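Long-range contacts in enoyl-CoA hydratase (Geobacillus kaustophilus, PDB 2PPY), which probably catalyses the reversible hydration of trans-2-enoyl-CoA thioesters to 3-hydroxyacyl-CoA in fatty acid beta-oxidation: residues N206-A211 with P260-I265; V13-G18 with P51-V56; I19-L24 with R196-A201; D45-D50 with Q102-C107; E92-I97 with A120-L125. All blocks are in the same frame, centred on the assembly; numbering follows the deposited sequence.

Overall arrangement
From the N terminus, contact 2 closes the first loop, tying the hairpin end at 13-18 to the entry of strand 55-60. Contact 3 starts on the next strand, 19-24, and closes only at helix 193-205; its span crosses that of contact 2 and encloses contacts 4 and 5. Contact 4 opens within contact 2's span and closes beyond it, so these two also cross, as do contacts 4 and 5. Contacts 3 and 4 set helices 193-205 and 34-48 on the central sheet, and contact 5 joins helix 80-99 to segment 120-125. Contact 1 follows all of them and fastens the C-terminal tail to the start of helix 209-222, touching contact 2 where Thr209 packs on Lys54.

Contact 1. Residues N206-A211 with P260-I265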
# COMPACT_ATOMS: atom_id res chain seq x y z
N ASN A 206 19.17 29.99 -4.24
CA ASN A 206 20.54 30.33 -3.88
C ASN A 206 21.24 29.31 -3.00
O ASN A 206 22.38 29.52 -2.59
CB ASN A 206 20.58 31.69 -3.19
CG ASN A 206 20.45 32.83 -4.17
OD1 ASN A 206 21.31 33.02 -5.03
ND2 ASN A 206 19.37 33.59 -4.04
N SER A 207 20.57 28.20 -2.71
CA SER A 207 21.18 27.17 -1.87
C SER A 207 21.56 25.95 -2.70
O SER A 207 21.70 26.05 -3.92
CB SER A 207 20.22 26.77 -0.74
OG SER A 207 18.97 26.33 -1.26
N ALA A 208 21.75 24.81 -2.04
CA ALA A 208 22.10 23.58 -2.73
C ALA A 208 20.82 23.06 -3.38
O ALA A 208 20.17 22.16 -2.85
CB ALA A 208 22.65 22.56 -1.74
N THR A 209 20.49 23.64 -4.53
CA THR A 209 19.28 23.29 -5.25
C THR A 209 19.12 21.82 -5.65
O THR A 209 17.99 21.35 -5.83
CB THR A 209 19.13 24.19 -6.51
OG1 THR A 209 20.25 23.99 -7.38
CG2 THR A 209 19.08 25.65 -6.09
N TYR A 210 20.22 21.09 -5.76
CA TYR A 210 20.15 19.67 -6.11
C TYR A 210 19.60 18.94 -4.89
O TYR A 210 18.82 18.00 -5.01
CB TYR A 210 21.53 19.14 -6.48
CG TYR A 210 21.56 17.77 -7.13
CD1 TYR A 210 20.38 17.14 -7.55
CD2 TYR A 210 22.77 17.11 -7.36
CE1 TYR A 210 20.42 15.91 -8.19
CE2 TYR A 210 22.81 15.88 -8.00
CZ TYR A 210 21.64 15.28 -8.41
OH TYR A 210 21.68 14.07 -9.06
N ALA A 211 20.03 19.38 -3.71
CA ALA A 211 19.58 18.79 -2.46
C ALA A 211 18.12 19.16 -2.27
O ALA A 211 17.29 18.32 -1.92
CB ALA A 211 20.41 19.32 -1.30
N PRO A 260 29.71 28.29 1.31
CA PRO A 260 29.77 27.37 0.18
C PRO A 260 29.22 28.01 -1.09
O PRO A 260 28.32 28.85 -1.02
CB PRO A 260 28.92 26.20 0.64
CG PRO A 260 27.88 26.87 1.48
CD PRO A 260 28.69 27.85 2.29
N ASN A 261 29.78 27.62 -2.23
CA ASN A 261 29.34 28.16 -3.52
C ASN A 261 28.65 27.06 -4.32
O ASN A 261 29.28 26.28 -5.04
CB ASN A 261 30.54 28.71 -4.29
CG ASN A 261 31.26 29.81 -3.52
OD1 ASN A 261 30.66 30.81 -3.14
ND2 ASN A 261 32.56 29.62 -3.30
N TRP A 262 27.33 27.02 -4.18
CA TRP A 262 26.50 26.03 -4.85
C TRP A 262 26.49 26.16 -6.36
O TRP A 262 26.37 27.26 -6.90
CB TRP A 262 25.08 26.14 -4.32
CG TRP A 262 25.01 26.16 -2.83
CD1 TRP A 262 24.50 27.15 -2.05
CD2 TRP A 262 25.44 25.13 -1.94
NE1 TRP A 262 24.58 26.81 -0.73
CE2 TRP A 262 25.16 25.57 -0.63
CE3 TRP A 262 26.05 23.88 -2.12
CZ2 TRP A 262 25.46 24.80 0.50
CZ3 TRP A 262 26.35 23.11 -1.00
CH2 TRP A 262 26.05 23.58 0.30
N LYS A 263 26.60 25.02 -7.04
CA LYS A 263 26.59 25.00 -8.50
C LYS A 263 25.32 24.33 -9.01
O LYS A 263 25.02 24.39 -10.20
CB LYS A 263 27.83 24.27 -9.02
CG LYS A 263 29.12 25.09 -8.87
CD LYS A 263 30.36 24.25 -9.11
CE LYS A 263 30.57 23.24 -7.98
NZ LYS A 263 31.84 22.48 -8.13
N GLY A 264 24.58 23.69 -8.11
CA GLY A 264 23.35 23.04 -8.49
C GLY A 264 23.52 21.62 -9.01
O GLY A 264 22.54 20.97 -9.37
N ILE A 265 24.76 21.15 -9.05
CA ILE A 265 25.04 19.80 -9.52
C ILE A 265 25.99 19.10 -8.55
O ILE A 265 26.34 19.71 -7.53
CB ILE A 265 25.68 19.81 -10.92
CG1 ILE A 265 27.06 20.47 -10.86
CG2 ILE A 265 24.79 20.56 -11.89
CD1 ILE A 265 27.81 20.44 -12.17
O HOH W 1 20.24 21.99 -9.19
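Trp262 lays its indole over the chain at Ser207 and Ala208, where an inverse gamma turn centred on Ala208 leads into helix 209-222; the C-terminal tail of the crotonase fold thus closes onto a helix start.

The apolar part is a CH-pi contact. Ala208 CB stands 3.7 Å from the centroid of the six-membered ring of Trp262, only 12° off its normal. Ala208 N lies over the same face, and Pro260 CG covers the opposite one, 3.1 Å above the plane and toward the rim. A methyl is small enough for the backbone to come this near, and a broad indole can cover a whole turn. Asn206 O approaches the rim instead, 3.2 Å from Trp262 CD1 and near the ring plane.

The polar part runs through one water, which lies between Gly264 O and Thr209 OG1, 2.7 Å from the hydroxyl. Glycine suits position 264: at its positive phi a CB would press on the preceding carbonyl O and on the Thr209 hydroxyl. Asp246 of helix 245-255 accepts a bond from Gly264 N, which ties the tail to that helix. Beyond the water, Tyr210 CB packs 3.6 Å from Gly264 O.

Contact 2. Residues V13-G18 with P51-V56; sequences VFKEDG and PDIKVV
Lys15 CG and Ile53 CG1 (chi1 -51°) both lie beside the backbone N, anti to the carbonyl carbon, and in Ile53 a further bend at chi2 (-62°) carries CD1 across to the aliphatic part of Lys15. The two chains meet at about a right angle, with Ile53 CD1 3.9 Å from Lys15 CG and equally near its CD. A lysine fits here because its methylenes pack against the isoleucine while its extended chain takes NZ on to salt bridges with Asp50 and Asp46. An alanine at Ile53 is likely to leave the Lys15 methylenes without their apolar cover and open a gap beside Ala20 and Ile47, which also touch this side chain.

The backbone grip centres on Gly18 O, which accepts two bonds. Lys54 N donates to it at 2.9 Å, almost straight at 165° but from above the carbonyl plane; Val55 N, at 3.2 Å, comes nearly along the C=O axis. Gly18 CA also makes a CA-H...O contact of 3.0 Å with Asp52 O. A CB on residue 18 would come within 3.4 Å of that oxygen, but the positive phi is the stronger reason for glycine. Lys54 NZ donates to Pro51 O at 2.8 Å.

Asp17 and Gly18 have the backbone angles of a type I' turn, the usual link in a two-residue beta hairpin. The hairpin end meets the loop that enters strand 55-60, the return strand of a beta-alpha-beta crossover running from strand 19-24 through helix 34-48.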
# COMPACT_ATOMS: atom_id res chain seq x y z
N VAL A 13 4.90 32.87 -18.68
CA VAL A 13 5.99 32.31 -17.89
C VAL A 13 7.19 33.25 -17.92
O VAL A 13 7.64 33.66 -18.99
CB VAL A 13 6.44 30.92 -18.44
CG1 VAL A 13 7.59 30.38 -17.60
CG2 VAL A 13 5.27 29.95 -18.42
N PHE A 14 7.70 33.58 -16.74
CA PHE A 14 8.86 34.46 -16.60
C PHE A 14 9.98 33.64 -15.97
O PHE A 14 9.76 32.95 -14.97
CB PHE A 14 8.53 35.64 -15.69
CG PHE A 14 7.49 36.57 -16.23
CD1 PHE A 14 7.76 37.39 -17.32
CD2 PHE A 14 6.23 36.64 -15.65
CE1 PHE A 14 6.80 38.26 -17.83
CE2 PHE A 14 5.25 37.51 -16.14
CZ PHE A 14 5.54 38.32 -17.23
N LYS A 15 11.17 33.70 -16.55
CA LYS A 15 12.31 32.96 -16.02
C LYS A 15 13.44 33.91 -15.65
O LYS A 15 13.82 34.77 -16.45
CB LYS A 15 12.83 31.94 -17.03
CG LYS A 15 11.87 30.80 -17.34
CD LYS A 15 12.54 29.81 -18.28
CE LYS A 15 11.59 28.72 -18.73
NZ LYS A 15 12.29 27.77 -19.65
N GLU A 16 13.98 33.75 -14.45
CA GLU A 16 15.05 34.61 -14.00
C GLU A 16 15.75 34.03 -12.77
O GLU A 16 15.10 33.64 -11.81
CB GLU A 16 14.49 36.00 -13.69
CG GLU A 16 15.53 37.04 -13.32
CD GLU A 16 14.93 38.44 -13.22
OE1 GLU A 16 14.00 38.64 -12.41
OE2 GLU A 16 15.39 39.33 -13.96
N ASP A 17 17.07 33.97 -12.83
CA ASP A 17 17.90 33.47 -11.74
C ASP A 17 17.42 32.21 -11.03
O ASP A 17 17.31 32.18 -9.80
CB ASP A 17 18.13 34.58 -10.71
CG ASP A 17 18.94 35.74 -11.27
OD1 ASP A 17 20.10 35.50 -11.67
OD2 ASP A 17 18.43 36.88 -11.31
N GLY A 18 17.14 31.16 -11.80
CA GLY A 18 16.70 29.91 -11.22
C GLY A 18 15.26 29.85 -10.74
O GLY A 18 14.86 28.87 -10.11
N PRO A 51 17.21 23.05 -17.07
CA PRO A 51 18.11 22.80 -15.93
C PRO A 51 18.34 23.98 -14.99
O PRO A 51 18.63 23.78 -13.81
CB PRO A 51 19.41 22.37 -16.61
CG PRO A 51 18.95 21.78 -17.89
CD PRO A 51 17.90 22.75 -18.33
N ASP A 52 18.22 25.19 -15.50
CA ASP A 52 18.45 26.38 -14.69
C ASP A 52 17.34 26.73 -13.72
O ASP A 52 17.58 27.44 -12.75
CB ASP A 52 18.74 27.58 -15.59
CG ASP A 52 19.98 27.38 -16.46
OD1 ASP A 52 21.06 27.08 -15.90
OD2 ASP A 52 19.87 27.53 -17.69
N ILE A 53 16.13 26.23 -13.97
CA ILE A 53 15.01 26.54 -13.08
C ILE A 53 14.95 25.55 -11.92
O ILE A 53 14.84 24.34 -12.12
CB ILE A 53 13.67 26.50 -13.83
CG1 ILE A 53 13.74 27.36 -15.10
CG2 ILE A 53 12.56 27.03 -12.92
CD1 ILE A 53 14.03 28.83 -14.83
N LYS A 54 15.02 26.08 -10.70
CA LYS A 54 14.98 25.24 -9.52
C LYS A 54 13.71 25.45 -8.70
O LYS A 54 13.34 24.62 -7.87
CB LYS A 54 16.22 25.52 -8.66
CG LYS A 54 17.54 24.97 -9.23
CD LYS A 54 17.98 25.71 -10.48
CE LYS A 54 19.44 25.41 -10.83
NZ LYS A 54 19.69 24.00 -11.26
N VAL A 55 13.03 26.57 -8.93
CA VAL A 55 11.81 26.88 -8.21
C VAL A 55 10.76 27.47 -9.14
O VAL A 55 11.07 28.21 -10.07
CB VAL A 55 12.07 27.90 -7.07
CG1 VAL A 55 10.78 28.15 -6.30
CG2 VAL A 55 13.15 27.38 -6.14
N VAL A 56 9.50 27.13 -8.88
CA VAL A 56 8.41 27.65 -9.69
C VAL A 56 7.35 28.27 -8.80
O VAL A 56 6.87 27.64 -7.86
CB VAL A 56 7.75 26.56 -10.55
CG1 VAL A 56 6.59 27.16 -11.34
CG2 VAL A 56 8.77 25.93 -11.49

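Contact 3. Residues I19-L24 with R196-A201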
# COMPACT_ATOMS: atom_id res chain seq x y z
N ILE A 19 14.48 30.88 -11.04
CA ILE A 19 13.07 30.91 -10.64
C ILE A 19 12.18 31.17 -11.85
O ILE A 19 12.51 32.00 -12.70
CB ILE A 19 12.80 32.00 -9.59
CG1 ILE A 19 13.60 31.73 -8.32
CG2 ILE A 19 11.31 32.05 -9.27
CD1 ILE A 19 13.50 32.83 -7.28
N ALA A 20 11.06 30.47 -11.91
CA ALA A 20 10.11 30.66 -12.99
C ALA A 20 8.78 31.03 -12.36
O ALA A 20 8.38 30.44 -11.36
CB ALA A 20 9.96 29.37 -13.81
N GLU A 21 8.12 32.02 -12.92
CA GLU A 21 6.83 32.44 -12.39
C GLU A 21 5.79 32.22 -13.47
O GLU A 21 5.93 32.71 -14.59
CB GLU A 21 6.83 33.92 -12.00
CG GLU A 21 7.94 34.33 -11.05
CD GLU A 21 7.69 35.69 -10.43
OE1 GLU A 21 7.02 36.52 -11.08
OE2 GLU A 21 8.18 35.94 -9.31
N ILE A 22 4.76 31.46 -13.13
CA ILE A 22 3.69 31.19 -14.07
C ILE A 22 2.54 32.10 -13.66
O ILE A 22 1.87 31.85 -12.65
CB ILE A 22 3.23 29.72 -14.01
CG1 ILE A 22 4.43 28.79 -14.24
CG2 ILE A 22 2.16 29.47 -15.06
CD1 ILE A 22 4.10 27.30 -14.14
N HIS A 23 2.33 33.17 -14.42
CA HIS A 23 1.26 34.10 -14.12
C HIS A 23 -0.01 33.70 -14.85
O HIS A 23 0.01 33.46 -16.06
CB HIS A 23 1.65 35.53 -14.52
CG HIS A 23 2.69 36.13 -13.63
ND1 HIS A 23 2.43 37.21 -12.81
CD2 HIS A 23 3.99 35.80 -13.42
CE1 HIS A 23 3.53 37.52 -12.14
NE2 HIS A 23 4.49 36.69 -12.49
N LEU A 24 -1.11 33.63 -14.11
CA LEU A 24 -2.39 33.25 -14.69
C LEU A 24 -3.22 34.50 -15.01
O LEU A 24 -3.42 35.36 -14.15
CB LEU A 24 -3.16 32.36 -13.71
CG LEU A 24 -2.40 31.16 -13.13
CD1 LEU A 24 -3.30 30.40 -12.17
CD2 LEU A 24 -1.93 30.24 -14.25
N ARG A 196 7.37 38.42 -0.16
CA ARG A 196 7.86 37.37 0.73
C ARG A 196 7.91 35.99 0.08
O ARG A 196 8.76 35.17 0.42
CB ARG A 196 7.03 37.36 2.01
CG ARG A 196 7.06 38.71 2.73
CD ARG A 196 6.45 38.65 4.12
NE ARG A 196 7.16 37.69 4.96
CZ ARG A 196 6.84 37.44 6.22
NH1 ARG A 196 5.84 38.09 6.80
NH2 ARG A 196 7.53 36.53 6.91
N THR A 197 7.01 35.73 -0.86
CA THR A 197 7.01 34.45 -1.56
C THR A 197 8.29 34.38 -2.41
O THR A 197 9.00 33.38 -2.39
CB THR A 197 5.79 34.29 -2.50
OG1 THR A 197 4.59 34.26 -1.72
CG2 THR A 197 5.89 33.00 -3.31
N ARG A 198 8.56 35.46 -3.14
CA ARG A 198 9.76 35.54 -3.98
C ARG A 198 11.03 35.46 -3.15
O ARG A 198 12.03 34.88 -3.57
CB ARG A 198 9.76 36.84 -4.79
CG ARG A 198 8.89 36.79 -6.04
CD ARG A 198 8.56 38.17 -6.57
NE ARG A 198 7.76 38.08 -7.79
CZ ARG A 198 6.94 39.04 -8.22
NH1 ARG A 198 6.82 40.17 -7.53
NH2 ARG A 198 6.25 38.86 -9.34
N GLU A 199 10.98 36.04 -1.95
CA GLU A 199 12.12 36.03 -1.05
C GLU A 199 12.42 34.59 -0.62
O GLU A 199 13.58 34.19 -0.52
CB GLU A 199 11.83 36.89 0.18
CG GLU A 199 12.94 36.94 1.20
CD GLU A 199 12.64 37.89 2.34
OE1 GLU A 199 12.45 39.10 2.07
OE2 GLU A 199 12.59 37.44 3.51
N TYR A 200 11.36 33.82 -0.38
CA TYR A 200 11.50 32.42 0.02
C TYR A 200 12.09 31.63 -1.13
O TYR A 200 13.03 30.85 -0.94
CB TYR A 200 10.12 31.86 0.40
CG TYR A 200 10.12 30.42 0.90
CD1 TYR A 200 10.21 29.35 0.02
CD2 TYR A 200 9.97 30.15 2.26
CE1 TYR A 200 10.14 28.02 0.47
CE2 TYR A 200 9.91 28.83 2.73
CZ TYR A 200 9.99 27.77 1.83
OH TYR A 200 9.90 26.47 2.27
N ALA A 201 11.56 31.85 -2.33
CA ALA A 201 12.06 31.16 -3.52
C ALA A 201 13.51 31.53 -3.78
O ALA A 201 14.32 30.68 -4.15
CB ALA A 201 11.19 31.50 -4.73
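Strand 19-24, through Ile19, Glu21 and His23, faces helix 196-201 with their axes 10.4 Å apart and their directions 147° apart, so the two run roughly antiparallel.

The main link is a side-on salt bridge. Arg198 stretches out from CG to NE, which lets it cross the gap and offer one edge of its guanidinium to the Glu21 carboxylate. NE donates to Glu21 OE2 at 2.7 Å and 171°, NH2 donates to Glu21 OE1 at 3.0 Å, and each oxygen uses its syn lone pair. The two flat groups lie within 8° of one plane, as suits a twofold grip, and turning either group would strain one or both bonds. Glu21 OE1 takes a second donor, His23 NE2 at 2.9 Å, on its anti side and somewhat out of the carboxylate plane. His23 is held at its other nitrogen by Asp61, so two carboxylates may favour a positive charge on this ring, though the nearby Arg198 would work against it.

Farther along, Ile19 CD1 meets Ala201 CB at 3.7 Å; alanine keeps the helix close to the strand end, and the isoleucine spans what remains.

Strand 19-24 runs between strands 11-16 and 55-60. Helix 193-205 covers the side bearing Ile19 and Glu21, with Met59 packed beside the salt bridge, while Ala20 and Ile22 turn to helix 34-48.

Contact 4. Residues D45-D50 with Q102-C107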
# COMPACT_ATOMS: atom_id res chain seq x y z
N ASP A 45 6.25 21.04 -18.70
CA ASP A 45 7.23 20.30 -19.51
C ASP A 45 8.42 21.18 -19.86
O ASP A 45 9.57 20.77 -19.74
CB ASP A 45 6.59 19.76 -20.79
CG ASP A 45 5.66 18.59 -20.54
OD1 ASP A 45 5.86 17.88 -19.54
OD2 ASP A 45 4.74 18.37 -21.36
N ASP A 46 8.13 22.40 -20.30
CA ASP A 46 9.19 23.34 -20.66
C ASP A 46 10.14 23.56 -19.49
O ASP A 46 11.35 23.45 -19.63
CB ASP A 46 8.61 24.69 -21.07
CG ASP A 46 9.68 25.73 -21.32
OD1 ASP A 46 10.40 25.60 -22.33
OD2 ASP A 46 9.83 26.66 -20.49
N ILE A 47 9.57 23.89 -18.34
CA ILE A 47 10.36 24.15 -17.14
C ILE A 47 11.18 22.94 -16.71
O ILE A 47 12.31 23.09 -16.25
CB ILE A 47 9.45 24.62 -15.98
CG1 ILE A 47 8.82 25.97 -16.36
CG2 ILE A 47 10.26 24.76 -14.70
CD1 ILE A 47 7.77 26.47 -15.39
N ARG A 48 10.61 21.74 -16.87
CA ARG A 48 11.31 20.51 -16.51
C ARG A 48 12.60 20.36 -17.31
O ARG A 48 13.65 20.02 -16.78
CB ARG A 48 10.44 19.28 -16.79
CG ARG A 48 9.44 18.89 -15.73
CD ARG A 48 8.63 17.71 -16.25
NE ARG A 48 7.78 17.08 -15.24
CZ ARG A 48 7.12 15.95 -15.44
NH1 ARG A 48 7.21 15.33 -16.62
NH2 ARG A 48 6.38 15.42 -14.48
N PHE A 49 12.50 20.61 -18.62
CA PHE A 49 13.65 20.48 -19.50
C PHE A 49 14.60 21.66 -19.43
O PHE A 49 15.54 21.76 -20.22
CB PHE A 49 13.18 20.25 -20.94
CG PHE A 49 12.79 18.83 -21.23
CD1 PHE A 49 13.72 17.93 -21.75
CD2 PHE A 49 11.50 18.38 -20.97
CE1 PHE A 49 13.37 16.61 -22.01
CE2 PHE A 49 11.14 17.06 -21.23
CZ PHE A 49 12.08 16.17 -21.75
N ASP A 50 14.36 22.57 -18.49
CA ASP A 50 15.21 23.74 -18.31
C ASP A 50 15.98 23.58 -17.00
O ASP A 50 15.49 23.95 -15.94
CB ASP A 50 14.37 25.01 -18.26
CG ASP A 50 15.21 26.28 -18.29
OD1 ASP A 50 16.41 26.20 -17.95
OD2 ASP A 50 14.67 27.35 -18.63
N GLN A 102 11.74 20.86 -9.79
CA GLN A 102 11.50 22.17 -9.18
C GLN A 102 10.50 22.13 -8.05
O GLN A 102 9.57 21.31 -8.05
CB GLN A 102 10.97 23.18 -10.20
CG GLN A 102 11.87 23.54 -11.36
CD GLN A 102 11.87 22.50 -12.45
OE1 GLN A 102 10.90 21.75 -12.60
NE2 GLN A 102 12.94 22.45 -13.22
N VAL A 103 10.67 23.03 -7.09
CA VAL A 103 9.75 23.16 -5.98
C VAL A 103 8.65 24.09 -6.47
O VAL A 103 8.92 25.22 -6.90
CB VAL A 103 10.44 23.78 -4.74
CG1 VAL A 103 9.41 24.14 -3.68
CG2 VAL A 103 11.45 22.81 -4.17
N TYR A 104 7.41 23.62 -6.43
CA TYR A 104 6.28 24.42 -6.87
C TYR A 104 5.58 25.11 -5.69
O TYR A 104 5.13 24.45 -4.75
CB TYR A 104 5.28 23.54 -7.63
CG TYR A 104 5.58 23.41 -9.11
CD1 TYR A 104 6.76 22.82 -9.56
CD2 TYR A 104 4.70 23.92 -10.07
CE1 TYR A 104 7.06 22.73 -10.92
CE2 TYR A 104 4.99 23.84 -11.43
CZ TYR A 104 6.17 23.25 -11.85
OH TYR A 104 6.45 23.19 -13.19
N ILE A 105 5.49 26.43 -5.76
CA ILE A 105 4.86 27.22 -4.71
C ILE A 105 3.65 27.96 -5.27
O ILE A 105 3.76 28.64 -6.29
CB ILE A 105 5.82 28.27 -4.12
CG1 ILE A 105 7.13 27.61 -3.68
CG2 ILE A 105 5.17 28.99 -2.93
CD1 ILE A 105 8.17 28.60 -3.22
N ALA A 106 2.51 27.82 -4.61
CA ALA A 106 1.30 28.50 -5.04
C ALA A 106 1.22 29.82 -4.28
O ALA A 106 1.12 29.82 -3.05
CB ALA A 106 0.08 27.65 -4.72
N CYS A 107 1.29 30.93 -5.00
CA CYS A 107 1.21 32.25 -4.37
C CYS A 107 -0.24 32.68 -4.41
O CYS A 107 -0.72 33.19 -5.43
CB CYS A 107 2.08 33.25 -5.13
SG CYS A 107 2.21 34.87 -4.31
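Ile47, in the last turn of helix 34-48, makes the principal contact. Its CG2 branch, anti to the backbone N, rests against the carboxamide of Gln102, 3.6 Å from CD and nearly as close to OE1 (3.7 Å) and NE2 (3.8 Å). A beta-branched residue suits the place, since its second branch is still available: CD1 extends toward Tyr104 OH, 4.2 Å away, the two side chains coming from opposite directions. Ile47 O accepts from Asp50 N at 3.1 Å, as Phe49 leaves the helical backbone angles.

Arg48 contributes mainly backbone, its CA lying 4.1 Å from Gln102 OE1. Its guanidinium turns elsewhere, to Glu92 of a neighbouring subunit and, in its own chain, to Lys96 O and Ser100 OG, which accounts for an arginine being buried here.

Asp50 comes next, with its carbonyl O 4.0 Å from Gln102 NE2, while its carboxylate is held by Lys15 and by the amide N of Asp52.

Gln102 fills the angle between helix end and strand because its chain bends at chi2 (79°) and folds the amide back toward the helix. NE2 donates to Ile53 O, so glutamine offers both a flat surface for the methyl and a donor for a buried carbonyl. A leucine in its place would probably leave Ile53 O without that donor and loosen the link between strand entry and loop.

Helix 34-48 thus ends against the parallel strands 55-60 and 103-108, a helix-on-sheet layer belonging to the spiral core of the crotonase fold.

Contact 5. Residues E92-I97 with A120-L125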
# COMPACT_ATOMS: atom_id res chain seq x y z
N GLU A 92 -3.79 14.50 -14.56
CA GLU A 92 -2.46 14.05 -14.96
C GLU A 92 -1.51 15.24 -15.02
O GLU A 92 -0.32 15.12 -14.72
CB GLU A 92 -2.52 13.34 -16.31
CG GLU A 92 -3.40 12.09 -16.29
CD GLU A 92 -3.39 11.33 -17.60
OE1 GLU A 92 -3.35 11.98 -18.67
OE2 GLU A 92 -3.45 10.08 -17.57
N THR A 93 -2.03 16.40 -15.42
CA THR A 93 -1.20 17.59 -15.49
C THR A 93 -0.76 17.97 -14.08
O THR A 93 0.42 18.16 -13.81
CB THR A 93 -1.96 18.77 -16.12
OG1 THR A 93 -2.29 18.45 -17.48
CG2 THR A 93 -1.09 20.04 -16.10
N LEU A 94 -1.73 18.04 -13.16
CA LEU A 94 -1.41 18.38 -11.78
C LEU A 94 -0.47 17.33 -11.18
O LEU A 94 0.43 17.67 -10.41
CB LEU A 94 -2.69 18.50 -10.95
CG LEU A 94 -3.64 19.65 -11.30
CD1 LEU A 94 -4.70 19.77 -10.20
CD2 LEU A 94 -2.86 20.98 -11.43
N ASP A 95 -0.65 16.07 -11.55
CA ASP A 95 0.19 15.00 -11.03
C ASP A 95 1.68 15.19 -11.36
O ASP A 95 2.55 14.77 -10.60
CB ASP A 95 -0.24 13.62 -11.57
CG ASP A 95 -1.65 13.24 -11.17
OD1 ASP A 95 -2.13 13.69 -10.10
OD2 ASP A 95 -2.29 12.46 -11.91
N LYS A 96 1.95 15.83 -12.50
CA LYS A 96 3.33 16.05 -12.94
C LYS A 96 4.19 16.91 -12.00
O LYS A 96 5.41 16.77 -11.98
CB LYS A 96 3.32 16.65 -14.35
CG LYS A 96 2.69 15.70 -15.37
CD LYS A 96 2.50 16.31 -16.75
CE LYS A 96 3.82 16.48 -17.50
NZ LYS A 96 3.58 16.62 -18.97
N ILE A 97 3.56 17.78 -11.22
CA ILE A 97 4.28 18.65 -10.30
C ILE A 97 5.08 17.89 -9.23
O ILE A 97 6.25 18.19 -8.99
CB ILE A 97 3.31 19.64 -9.61
CG1 ILE A 97 2.67 20.55 -10.67
CG2 ILE A 97 4.05 20.49 -8.58
CD1 ILE A 97 1.62 21.49 -10.13
N ALA A 120 -3.71 24.42 -6.49
CA ALA A 120 -2.85 24.83 -5.38
C ALA A 120 -2.46 23.64 -4.50
O ALA A 120 -1.35 23.60 -3.97
CB ALA A 120 -3.56 25.89 -4.55
N LEU A 121 -3.37 22.68 -4.34
CA LEU A 121 -3.11 21.50 -3.53
C LEU A 121 -2.05 20.62 -4.18
O LEU A 121 -1.31 19.91 -3.49
CB LEU A 121 -4.39 20.68 -3.33
CG LEU A 121 -5.46 21.22 -2.36
CD1 LEU A 121 -6.75 20.40 -2.48
CD2 LEU A 121 -4.93 21.17 -0.94
N ALA A 122 -1.97 20.67 -5.51
CA ALA A 122 -1.00 19.87 -6.26
C ALA A 122 0.41 20.46 -6.21
O ALA A 122 1.38 19.79 -6.57
CB ALA A 122 -1.45 19.73 -7.71
N CYS A 123 0.53 21.70 -5.75
CA CYS A 123 1.85 22.33 -5.62
C CYS A 123 2.48 21.86 -4.31
O CYS A 123 1.79 21.38 -3.42
CB CYS A 123 1.71 23.86 -5.63
SG CYS A 123 1.09 24.55 -7.18
N ASP A 124 3.80 22.01 -4.20
CA ASP A 124 4.53 21.59 -3.00
C ASP A 124 4.25 22.45 -1.77
O ASP A 124 4.26 21.95 -0.65
CB ASP A 124 6.04 21.58 -3.28
CG ASP A 124 6.41 20.71 -4.48
OD1 ASP A 124 5.88 19.59 -4.57
OD2 ASP A 124 7.22 21.15 -5.33
N LEU A 125 4.01 23.74 -1.99
CA LEU A 125 3.75 24.66 -0.89
C LEU A 125 2.68 25.68 -1.28
O LEU A 125 2.48 25.95 -2.46
CB LEU A 125 5.03 25.41 -0.51
CG LEU A 125 6.25 24.62 -0.04
CD1 LEU A 125 7.50 25.50 -0.10
CD2 LEU A 125 6.02 24.09 1.36
O HOH W 2 1.49 17.15 -7.88
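Ala122 presents its methyl to Leu94 and its carbonyl to Ile97, and the two larger side chains reach it from successive turns of helix 80-99. Leu94 comes alongside: its CB is 3.7 Å from Ala122 CB, and both of its terminal methyls stand a little over 4 Å from the same atom, so the leucine curves round the alanine methyl. With the CA atoms of this pair 5.7 Å apart, a methyl is about what the gap can take.

Ile97 divides its branches. CG2, anti to the backbone N, lies 3.4 Å from Ala122 O and next to the Cys123 backbone, whereas CD1 reaches round to Ala122 CB and to Cys123 SG, each at 4.3 Å. The isoleucine therefore clasps the chain at Ala122 and Cys123.

The carbonyls of Leu94 and Ala122 converge on one water among these buried residues. It donates to Leu94 O at 2.8 Å and to Ala122 O at 2.9 Å, and so joins two acceptors that could not bond to each other.

Asp124, just beyond, receives Tyr104 N and the amine of Lys216. The contact thus joins helix 80-99 to the chain running on from helix 115-121, whose glycine-rich start in crotonases generally forms part of the oxyanion hole. Strand 103-108 lies beside it, with Tyr104 against both Ile97 and Cys123; Tyr37 of helix 34-48 touches Leu94, and Arg153 of helix 150-158 covers Ala122.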